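Local coordinates for trypanothione-dependent glyoxalase I (PDB 2C21), which is a dimeric, nickel-containing metalloenzyme of the glyoxalase/bleomycin resistance protein/dioxygenase superfamily, built from paired beta-sheet modules, at residues A[80-86]-A[121-127]. Residues are numbered along the deposited sequence; the frame is centred on the assembly and turned at random.
Sequences HIAIGVE and YIELLNE. With NI (nickel (II) ion), chain H.
Glu123 OE1 binds the nickel ion at 2.2 Å, and His80 NE2 binds the same ion at 2.2 Å. The two donor atoms are therefore close without being hydrogen-bonded to each other. Water 1 is a further ligand, and His11 and Glu62 of the second subunit complete the site. Imidazole and carboxylate reach the metal from neighbouring strands, with their planes 64° apart. The Glu123 chain is extended, with CG anti to the backbone N (chi1 -171°), and this carries the carboxylate out to the ion. Glu123 CB lies over one face of the His80 ring in a CH-pi contact, 4.2 Å from the ring centroid. Phe113 meets the same ring edge-to-face.

Beneath the site, strands 80-85 and 121-126 run parallel. Glu123 uses both backbone polar groups: its N donates to Ile81 O, and its O accepts from Ile83 N at 2.8 Å. The alternation continues with Leu125 N to Ile83 O and Val85 N to Leu125 O. Glu127 N, at the start of helix 127-141, closes the series on Val85 O at 3.0 Å.

Ala82 and Leu125 lie on the metal side of the sheet, with Ala82 CB 4.2 Å from Leu125 CD1. Ile81, Ile83, Ile122 and Leu124 form the other, apolar side. In one of its two conformers, Ile122 packs beside Ile81 and against Ile83; the exact contacts are doubtful. Glu127 makes a salt bridge with Arg8 of the second subunit. A strand of that subunit pairs antiparallel with the 80-84 part of the edge strand, so the sheet runs on across the interface. The metal site thus spans the dimer interface, as in other dimeric glyoxalase I enzymes. With ligands drawn from both subunits, the complete nickel site depends on the dimer.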
loop_
_atom_site.group_PDB
_atom_site.type_symbol
_atom_site.label_atom_id
_atom_site.label_comp_id
_atom_site.label_asym_id
_atom_site.label_seq_id
_atom_site.Cartn_x
_atom_site.Cartn_y
_atom_site.Cartn_z
ATOM N N HIS A 80 -3.522 -3.818 -5.670
ATOM C CA HIS A 80 -2.972 -2.620 -6.278
ATOM C C HIS A 80 -2.741 -1.547 -5.230
ATOM O O HIS A 80 -3.141 -1.704 -4.084
ATOM C CB HIS A 80 -3.947 -2.047 -7.307
ATOM C CG HIS A 80 -5.310 -1.746 -6.749
ATOM N ND1 HIS A 80 -6.389 -2.582 -6.924
ATOM C CD2 HIS A 80 -5.766 -0.700 -6.021
ATOM C CE1 HIS A 80 -7.450 -2.062 -6.330
ATOM N NE2 HIS A 80 -7.096 -0.913 -5.780
ATOM N N ILE A 81 -2.112 -0.458 -5.668
ATOM C CA ILE A 81 -2.187 0.823 -4.987
ATOM C C ILE A 81 -3.078 1.767 -5.823
ATOM O O ILE A 81 -3.128 1.670 -7.054
ATOM C CB ILE A 81 -0.807 1.501 -4.746
ATOM C CG1 ILE A 81 -0.087 1.799 -6.062
ATOM C CG2 ILE A 81 0.064 0.662 -3.769
ATOM C CD1 ILE A 81 1.087 2.768 -5.917
ATOM N N ALA A 82 -3.780 2.652 -5.127
ATOM C CA ALA A 82 -4.666 3.618 -5.755
ATOM C C ALA A 82 -4.121 4.995 -5.493
ATOM O O ALA A 82 -3.687 5.297 -4.377
ATOM C CB ALA A 82 -6.060 3.492 -5.180
ATOM N N ILE A 83 -4.161 5.828 -6.527
ATOM C CA ILE A 83 -3.657 7.181 -6.464
ATOM C C ILE A 83 -4.785 8.121 -6.885
ATOM O O ILE A 83 -5.391 7.910 -7.920
ATOM C CB ILE A 83 -2.425 7.343 -7.387
ATOM C CG1 ILE A 83 -1.281 6.421 -6.893
ATOM C CG2 ILE A 83 -1.994 8.823 -7.482
ATOM C CD1 ILE A 83 -0.069 6.391 -7.811
ATOM N N GLY A 84 -5.049 9.137 -6.060
ATOM C CA GLY A 84 -6.023 10.170 -6.354
ATOM C C GLY A 84 -5.449 11.287 -7.203
ATOM O O GLY A 84 -4.430 11.904 -6.844
ATOM N N VAL A 85 -6.116 11.571 -8.322
ATOM C CA VAL A 85 -5.675 12.592 -9.256
ATOM C C VAL A 85 -6.810 13.579 -9.557
ATOM O O VAL A 85 -7.937 13.401 -9.084
ATOM C CB VAL A 85 -5.129 11.960 -10.557
ATOM C CG1 VAL A 85 -3.985 10.995 -10.229
ATOM C CG2 VAL A 85 -6.231 11.239 -11.339
ATOM N N GLU A 86 -6.492 14.620 -10.321
ATOM C CA GLU A 86 -7.474 15.636 -10.709
ATOM C C GLU A 86 -8.174 15.313 -12.028
ATOM O O GLU A 86 -9.324 15.744 -12.258
ATOM C CB GLU A 86 -6.806 17.013 -10.839
ATOM C CG GLU A 86 -6.293 17.587 -9.521
ATOM C CD GLU A 86 -5.847 19.034 -9.630
ATOM O OE1 GLU A 86 -6.277 19.731 -10.575
ATOM O OE2 GLU A 86 -5.067 19.478 -8.759
ATOM N N TYR A 121 -0.368 -3.504 -10.818
ATOM C CA TYR A 121 -1.488 -2.640 -11.168
ATOM C C TYR A 121 -1.567 -1.385 -10.316
ATOM O O TYR A 121 -1.315 -1.403 -9.110
ATOM C CB TYR A 121 -2.800 -3.413 -11.056
ATOM C CG TYR A 121 -2.943 -4.448 -12.127
ATOM C CD1 TYR A 121 -2.722 -5.789 -11.863
ATOM C CD2 TYR A 121 -3.278 -4.085 -13.423
ATOM C CE1 TYR A 121 -2.866 -6.753 -12.876
ATOM C CE2 TYR A 121 -3.412 -5.029 -14.433
ATOM C CZ TYR A 121 -3.203 -6.353 -14.159
ATOM O OH TYR A 121 -3.336 -7.277 -15.175
ATOM N N ILE A 122 -1.893 -0.276 -10.972
ATOM C CA ILE A 122 -2.136 0.976 -10.281
ATOM C C ILE A 122 -3.527 1.481 -10.673
ATOM O O ILE A 122 -3.863 1.562 -11.863
ATOM C CB ILE A 122 -1.063 2.007 -10.640
ATOM C CG1 ILE A 122 0.280 1.599 -10.031
ATOM C CG2 ILE A 122 -1.458 3.416 -10.168
ATOM C CD1 ILE A 122 1.434 1.893 -10.910
ATOM N N GLU A 123 -4.328 1.815 -9.668
ATOM C CA GLU A 123 -5.652 2.369 -9.872
ATOM C C GLU A 123 -5.576 3.885 -9.802
ATOM O O GLU A 123 -5.139 4.437 -8.800
ATOM C CB GLU A 123 -6.620 1.854 -8.799
ATOM C CG GLU A 123 -8.087 2.202 -9.058
ATOM C CD GLU A 123 -9.004 1.611 -8.003
ATOM O OE1 GLU A 123 -8.648 1.629 -6.822
ATOM O OE2 GLU A 123 -10.085 1.131 -8.359
ATOM N N LEU A 124 -5.995 4.544 -10.881
ATOM C CA LEU A 124 -6.082 5.984 -10.939
ATOM C C LEU A 124 -7.520 6.387 -10.692
ATOM O O LEU A 124 -8.429 5.923 -11.383
ATOM C CB LEU A 124 -5.634 6.478 -12.313
ATOM C CG LEU A 124 -4.209 6.074 -12.700
ATOM C CD1 LEU A 124 -3.932 6.478 -14.147
ATOM C CD2 LEU A 124 -3.215 6.717 -11.748
ATOM N N LEU A 125 -7.720 7.247 -9.704
ATOM C CA LEU A 125 -9.048 7.675 -9.304
ATOM C C LEU A 125 -9.169 9.184 -9.303
ATOM O O LEU A 125 -8.274 9.886 -8.846
ATOM C CB LEU A 125 -9.362 7.183 -7.898
ATOM C CG LEU A 125 -9.441 5.669 -7.702
ATOM C CD1 LEU A 125 -9.674 5.391 -6.227
ATOM C CD2 LEU A 125 -10.548 5.063 -8.547
ATOM N N ASN A 126 -10.295 9.682 -9.793
ATOM C CA ASN A 126 -10.611 11.087 -9.590
ATOM C C ASN A 126 -10.876 11.300 -8.098
ATOM O O ASN A 126 -11.884 10.821 -7.561
ATOM C CB ASN A 126 -11.820 11.500 -10.418
ATOM C CG ASN A 126 -12.070 12.985 -10.350
ATOM O OD1 ASN A 126 -11.837 13.720 -11.321
ATOM N ND2 ASN A 126 -12.518 13.447 -9.191
ATOM N N GLU A 127 -9.974 12.009 -7.429
ATOM C CA GLU A 127 -9.970 12.021 -5.967
ATOM C C GLU A 127 -11.182 12.728 -5.414
ATOM O O GLU A 127 -11.730 12.291 -4.398
ATOM C CB GLU A 127 -8.704 12.663 -5.406
ATOM C CG GLU A 127 -8.703 12.756 -3.889
ATOM C CD GLU A 127 -7.371 13.225 -3.308
ATOM O OE1 GLU A 127 -6.397 13.443 -4.068
ATOM O OE2 GLU A 127 -7.302 13.375 -2.071
HETATM NI NI NI H . -8.855 0.242 -5.073
HETATM O O HOH W 1 -10.683 0.877 -5.145
#